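PDB 3D7N: flavodoxin, WrbA-like protein from Agrobacterium tumefaciens, which probably binds FMN as a flavodoxin-like flavoprotein of the WrbA type and may pass electrons from NAD(P)H to quinones. Local coordinates for residues S7-V12 with A55-F60; G123-L128 with R174-R179. One frame throughout, in Å; residues are numbered along the deposited sequence.

Interaction 1: S7-V12 with A55-F60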
loop_
_atom_site.group_PDB
_atom_site.type_symbol
_atom_site.label_atom_id
_atom_site.label_comp_id
_atom_site.label_asym_id
_atom_site.label_seq_id
_atom_site.Cartn_x
_atom_site.Cartn_y
_atom_site.Cartn_z
ATOM N N SER A 7 -5.314 -22.830 22.795
ATOM C CA SER A 7 -4.266 -22.044 22.104
ATOM C C SER A 7 -3.455 -21.078 22.963
ATOM O O SER A 7 -3.952 -20.508 23.929
ATOM C CB SER A 7 -4.882 -21.254 20.932
ATOM O OG SER A 7 -5.581 -20.089 21.369
ATOM N N ASN A 8 -2.199 -20.908 22.568
ATOM C CA ASN A 8 -1.300 -19.944 23.168
ATOM C C ASN A 8 -1.102 -18.804 22.172
ATOM O O ASN A 8 -0.567 -18.991 21.104
ATOM C CB ASN A 8 0.047 -20.613 23.552
ATOM C CG ASN A 8 1.128 -19.581 24.000
ATOM O OD1 ASN A 8 0.824 -18.624 24.759
ATOM N ND2 ASN A 8 2.388 -19.768 23.531
ATOM N N THR A 9 -1.603 -17.635 22.533
ATOM C CA THR A 9 -1.495 -16.416 21.760
ATOM C C THR A 9 -0.535 -15.485 22.468
ATOM O O THR A 9 -0.553 -15.383 23.670
ATOM C CB THR A 9 -2.859 -15.756 21.593
ATOM O OG1 THR A 9 -3.736 -16.713 21.007
ATOM C CG2 THR A 9 -2.790 -14.473 20.652
ATOM N N VAL A 10 0.340 -14.834 21.718
ATOM C CA VAL A 10 1.223 -13.825 22.273
ATOM C C VAL A 10 0.917 -12.482 21.647
ATOM O O VAL A 10 0.795 -12.383 20.424
ATOM C CB VAL A 10 2.699 -14.196 22.006
ATOM C CG1 VAL A 10 3.613 -12.974 22.165
ATOM C CG2 VAL A 10 3.127 -15.356 22.928
ATOM N N VAL A 11 0.754 -11.451 22.468
ATOM C CA VAL A 11 0.681 -10.084 21.965
ATOM C C VAL A 11 2.078 -9.459 22.169
ATOM O O VAL A 11 2.577 -9.366 23.336
ATOM C CB VAL A 11 -0.411 -9.275 22.670
ATOM C CG1 VAL A 11 -0.289 -7.810 22.309
ATOM C CG2 VAL A 11 -1.788 -9.840 22.334
ATOM N N VAL A 12 2.724 -9.095 21.045
ATOM C CA VAL A 12 4.061 -8.464 21.046
ATOM C C VAL A 12 3.862 -7.060 20.479
ATOM O O VAL A 12 3.301 -6.892 19.383
ATOM C CB VAL A 12 5.119 -9.288 20.221
ATOM C CG1 VAL A 12 4.715 -9.406 18.722
ATOM C CG2 VAL A 12 6.522 -8.701 20.388
ATOM N N ALA A 55 4.411 -19.711 20.338
ATOM C CA ALA A 55 2.993 -19.278 20.215
ATOM C C ALA A 55 2.296 -20.006 19.072
ATOM O O ALA A 55 2.948 -20.329 18.056
ATOM C CB ALA A 55 2.884 -17.767 20.032
ATOM N N ASP A 56 1.004 -20.304 19.266
ATOM C CA ASP A 56 0.106 -20.670 18.154
ATOM C C ASP A 56 -0.386 -19.450 17.320
ATOM O O ASP A 56 -0.776 -19.621 16.167
ATOM C CB ASP A 56 -1.114 -21.428 18.659
ATOM C CG ASP A 56 -0.757 -22.740 19.283
ATOM O OD1 ASP A 56 -0.059 -23.546 18.633
ATOM O OD2 ASP A 56 -1.208 -22.964 20.419
ATOM N N ALA A 57 -0.391 -18.260 17.938
ATOM C CA ALA A 57 -0.826 -17.016 17.321
ATOM C C ALA A 57 0.050 -15.889 17.850
ATOM O O ALA A 57 0.398 -15.893 19.015
ATOM C CB ALA A 57 -2.286 -16.719 17.595
ATOM N N ILE A 58 0.429 -14.981 16.944
ATOM C CA ILE A 58 1.254 -13.781 17.225
ATOM C C ILE A 58 0.467 -12.598 16.730
ATOM O O ILE A 58 0.068 -12.550 15.558
ATOM C CB ILE A 58 2.638 -13.792 16.506
ATOM C CG1 ILE A 58 3.440 -15.027 16.930
ATOM C CG2 ILE A 58 3.416 -12.536 16.832
ATOM C CD1 ILE A 58 4.722 -15.296 16.098
ATOM N N ILE A 59 0.184 -11.688 17.650
ATOM C CA ILE A 59 -0.532 -10.478 17.326
ATOM C C ILE A 59 0.428 -9.313 17.552
ATOM O O ILE A 59 0.925 -9.111 18.634
ATOM C CB ILE A 59 -1.816 -10.297 18.162
ATOM C CG1 ILE A 59 -2.686 -11.562 18.109
ATOM C CG2 ILE A 59 -2.614 -9.060 17.678
ATOM C CD1 ILE A 59 -4.033 -11.448 18.958
ATOM N N PHE A 60 0.663 -8.570 16.491
ATOM C CA PHE A 60 1.565 -7.445 16.461
ATOM C C PHE A 60 0.859 -6.127 16.836
ATOM O O PHE A 60 -0.156 -5.784 16.271
ATOM C CB PHE A 60 2.060 -7.272 15.023
ATOM C CG PHE A 60 2.922 -8.427 14.478
ATOM C CD1 PHE A 60 3.973 -8.925 15.171
ATOM C CD2 PHE A 60 2.688 -8.936 13.214
ATOM C CE1 PHE A 60 4.758 -9.958 14.630
ATOM C CE2 PHE A 60 3.475 -9.915 12.669
ATOM C CZ PHE A 60 4.504 -10.430 13.371
#
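The F60 ring turns an edge to V12: methyl CG1 lies near the ring plane, with CD1 as its closest ring atom at 3.7 Å, and the two side chains run alongside each other in the same direction. F94 meets the ring as well. The D56 carboxylate takes the backbone N-H of N8 on the anti side of OD2, at 3.1 Å and 16° out of plane; CG stands beside the D56 backbone N (chi1 -64°), which brings OD2 back over S7 and N8. In return N8 O accepts from two amides, D56 N at 2.8 Å and A57 N, so three hydrogen bonds tie N8 to D56 and A57, the one from A57 N being the longest. Beyond it the chains are parallel strands, their axes 4.8 Å apart and 20° from parallel, and A57 O, V10 O and I59 O continue the bonding to V10 N, I59 N and V12 N. This is the centre of a flavodoxin-like sheet, where 9-13 and 57-65 lie side by side and helices cover both faces. On one face T9 CG2 meets I59 CD1 at 3.7 Å and also touches A57 CB, and helices 19-31 and 167-186 close over them. On the other, V12 CG1 also touches I58 CG2, while V10 CG2 rests on A55 CB, with L52 of helix 46-54 against V10, V12 and I58.

Interaction 2: G123-L128 with R174-R179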
loop_
_atom_site.group_PDB
_atom_site.type_symbol
_atom_site.label_atom_id
_atom_site.label_comp_id
_atom_site.label_asym_id
_atom_site.label_seq_id
_atom_site.Cartn_x
_atom_site.Cartn_y
_atom_site.Cartn_z
ATOM N N GLY A 123 2.597 -16.998 7.492
ATOM C CA GLY A 123 1.504 -17.156 8.445
ATOM C C GLY A 123 0.144 -16.945 7.845
ATOM O O GLY A 123 0.036 -16.602 6.680
ATOM N N LEU A 124 -0.903 -17.144 8.647
ATOM C CA LEU A 124 -2.254 -16.898 8.189
ATOM C C LEU A 124 -2.768 -15.650 8.832
ATOM O O LEU A 124 -2.628 -15.510 10.021
ATOM C CB LEU A 124 -3.221 -17.985 8.616
ATOM C CG LEU A 124 -2.970 -19.391 8.205
ATOM C CD1 LEU A 124 -4.375 -19.973 8.458
ATOM C CD2 LEU A 124 -2.408 -19.637 6.745
ATOM N N TRP A 125 -3.436 -14.797 8.078
ATOM C CA TRP A 125 -3.841 -13.523 8.612
ATOM C C TRP A 125 -5.302 -13.509 8.959
ATOM O O TRP A 125 -6.158 -13.892 8.164
ATOM C CB TRP A 125 -3.518 -12.383 7.640
ATOM C CG TRP A 125 -3.867 -11.054 8.256
ATOM C CD1 TRP A 125 -5.059 -10.393 8.156
ATOM C CD2 TRP A 125 -3.060 -10.286 9.133
ATOM N NE1 TRP A 125 -5.047 -9.277 8.916
ATOM C CE2 TRP A 125 -3.826 -9.170 9.527
ATOM C CE3 TRP A 125 -1.766 -10.431 9.635
ATOM C CZ2 TRP A 125 -3.315 -8.177 10.359
ATOM C CZ3 TRP A 125 -1.283 -9.505 10.520
ATOM C CH2 TRP A 125 -2.046 -8.387 10.878
ATOM N N VAL A 126 -5.584 -13.079 10.173
ATOM C CA VAL A 126 -6.945 -12.993 10.710
ATOM C C VAL A 126 -7.417 -11.547 10.612
ATOM O O VAL A 126 -6.854 -10.665 11.225
ATOM C CB VAL A 126 -6.996 -13.419 12.197
ATOM C CG1 VAL A 126 -8.428 -13.306 12.731
ATOM C CG2 VAL A 126 -6.438 -14.854 12.406
ATOM N N SER A 127 -8.472 -11.322 9.837
ATOM C CA SER A 127 -9.057 -10.024 9.635
ATOM C C SER A 127 -10.047 -9.708 10.776
ATOM O O SER A 127 -10.429 -10.595 11.555
ATOM C CB SER A 127 -9.764 -10.035 8.292
ATOM O OG SER A 127 -10.964 -10.804 8.378
ATOM N N LEU A 128 -10.460 -8.441 10.888
ATOM C CA LEU A 128 -11.420 -8.040 11.936
ATOM C C LEU A 128 -12.752 -8.724 11.640
ATOM O O LEU A 128 -13.229 -8.747 10.503
ATOM C CB LEU A 128 -11.543 -6.521 11.989
ATOM C CG LEU A 128 -12.185 -5.837 13.213
ATOM C CD1 LEU A 128 -11.470 -6.126 14.444
ATOM C CD2 LEU A 128 -12.244 -4.337 13.033
ATOM N N ARG A 174 -10.765 -6.124 21.938
ATOM C CA ARG A 174 -10.888 -7.348 22.760
ATOM C C ARG A 174 -11.576 -8.489 21.984
ATOM O O ARG A 174 -11.160 -9.637 22.033
ATOM C CB ARG A 174 -11.678 -7.015 24.038
ATOM C CG ARG A 174 -11.877 -8.189 24.963
ATOM C CD ARG A 174 -12.994 -7.950 25.949
ATOM N NE ARG A 174 -14.292 -7.974 25.286
ATOM C CZ ARG A 174 -14.915 -9.077 24.874
ATOM N NH1 ARG A 174 -14.378 -10.289 25.050
ATOM N NH2 ARG A 174 -16.114 -8.977 24.309
ATOM N N LEU A 175 -12.647 -8.154 21.280
ATOM C CA LEU A 175 -13.346 -9.086 20.394
ATOM C C LEU A 175 -12.371 -9.638 19.376
ATOM O O LEU A 175 -12.360 -10.832 19.124
ATOM C CB LEU A 175 -14.503 -8.385 19.650
ATOM C CG LEU A 175 -15.939 -8.305 20.149
ATOM C CD1 LEU A 175 -16.262 -9.355 21.237
ATOM C CD2 LEU A 175 -16.322 -6.912 20.571
ATOM N N TYR A 176 -11.539 -8.765 18.796
ATOM C CA TYR A 176 -10.524 -9.207 17.837
ATOM C C TYR A 176 -9.538 -10.229 18.428
ATOM O O TYR A 176 -9.170 -11.197 17.755
ATOM C CB TYR A 176 -9.717 -8.031 17.322
ATOM C CG TYR A 176 -8.670 -8.396 16.262
ATOM C CD1 TYR A 176 -9.062 -8.891 15.000
ATOM C CD2 TYR A 176 -7.301 -8.197 16.493
ATOM C CE1 TYR A 176 -8.152 -9.208 14.025
ATOM C CE2 TYR A 176 -6.361 -8.494 15.507
ATOM C CZ TYR A 176 -6.797 -8.994 14.251
ATOM O OH TYR A 176 -5.886 -9.295 13.237
ATOM N N GLY A 177 -9.089 -9.998 19.659
ATOM C CA GLY A 177 -8.162 -10.898 20.307
ATOM C C GLY A 177 -8.814 -12.257 20.552
ATOM O O GLY A 177 -8.154 -13.303 20.396
ATOM N N ALA A 178 -10.100 -12.243 20.930
ATOM C CA ALA A 178 -10.872 -13.494 21.062
ATOM C C ALA A 178 -11.009 -14.181 19.685
ATOM O O ALA A 178 -10.962 -15.401 19.578
ATOM C CB ALA A 178 -12.258 -13.225 21.725
ATOM N N ARG A 179 -11.118 -13.392 18.619
ATOM C CA ARG A 179 -11.310 -13.960 17.288
ATOM C C ARG A 179 -10.016 -14.604 16.772
ATOM O O ARG A 179 -10.041 -15.632 16.075
ATOM C CB ARG A 179 -11.806 -12.873 16.346
ATOM C CG ARG A 179 -11.957 -13.301 14.906
ATOM C CD ARG A 179 -12.363 -12.128 14.081
ATOM N NE ARG A 179 -12.157 -12.282 12.640
ATOM C CZ ARG A 179 -12.954 -12.967 11.818
ATOM N NH1 ARG A 179 -12.726 -12.968 10.511
ATOM N NH2 ARG A 179 -13.980 -13.644 12.278
#
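Y176 and R179 both send CG anti to the backbone N (chi1 -177° and 176°), and the R179 chain stays extended from CG to NE, which carries a phenol and a guanidinium from one helix to successive carbonyls of V126 and S127. Y176 OH donates to V126 O at 2.6 Å, almost in line with the carbonyl bond, and itself accepts from G96 N. R179 NE reaches S127 O at 2.6 Å with an N-H...O angle of 158°; the oxygen lies at the guanidinium edge, close to its plane, the donor tilted from the carbonyl plane. S127 O also sits at the edge of the tyrosine ring, 3.6 Å from Y176 CE1. Van der Waals contacts surround these bonds: L128 CD1 comes obliquely to Y176 CD1 at 3.7 Å, and V126 CG1 lies 4.1 Å from R179 CG, the valine and the arginine running antiparallel. At the far end of the guanidinium, NH2 forms a salt bridge with D91 of the second subunit and NH1 a hydrogen bond with G122 O of that subunit; S127 OG bonds to its G123 O. Here the C-terminal helix of a flavodoxin-like alpha/beta fold packs on the sheet at a subunit interface: strand 124-126 pairs in parallel with 93-100 and antiparallel with a strand of the second subunit, while helix 167-186 covers V126 on one face and helix 104-120 W125 on the other.

From the N terminus, strand 9-13 leads through helix 19-31, strand 34-37 and helix 46-54 before 55-60 returns beside 7-12, so interaction 1 closes a loop of 42 residues. The chain then adds strand 93-100 and helix 104-120 and reaches 123-128; after 45 further residues, many of them not modelled, helix 167-186 closes interaction 2. The two loops follow in series and neither nest nor cross. The centres of interaction 1 and interaction 2 are about 10 Å apart, and the two do not touch. Strand 93-100, paired with both 57-65 and 124-126, joins them within one sheet, while helix 167-186 spans both, its V180 meeting A57, I59 and V126.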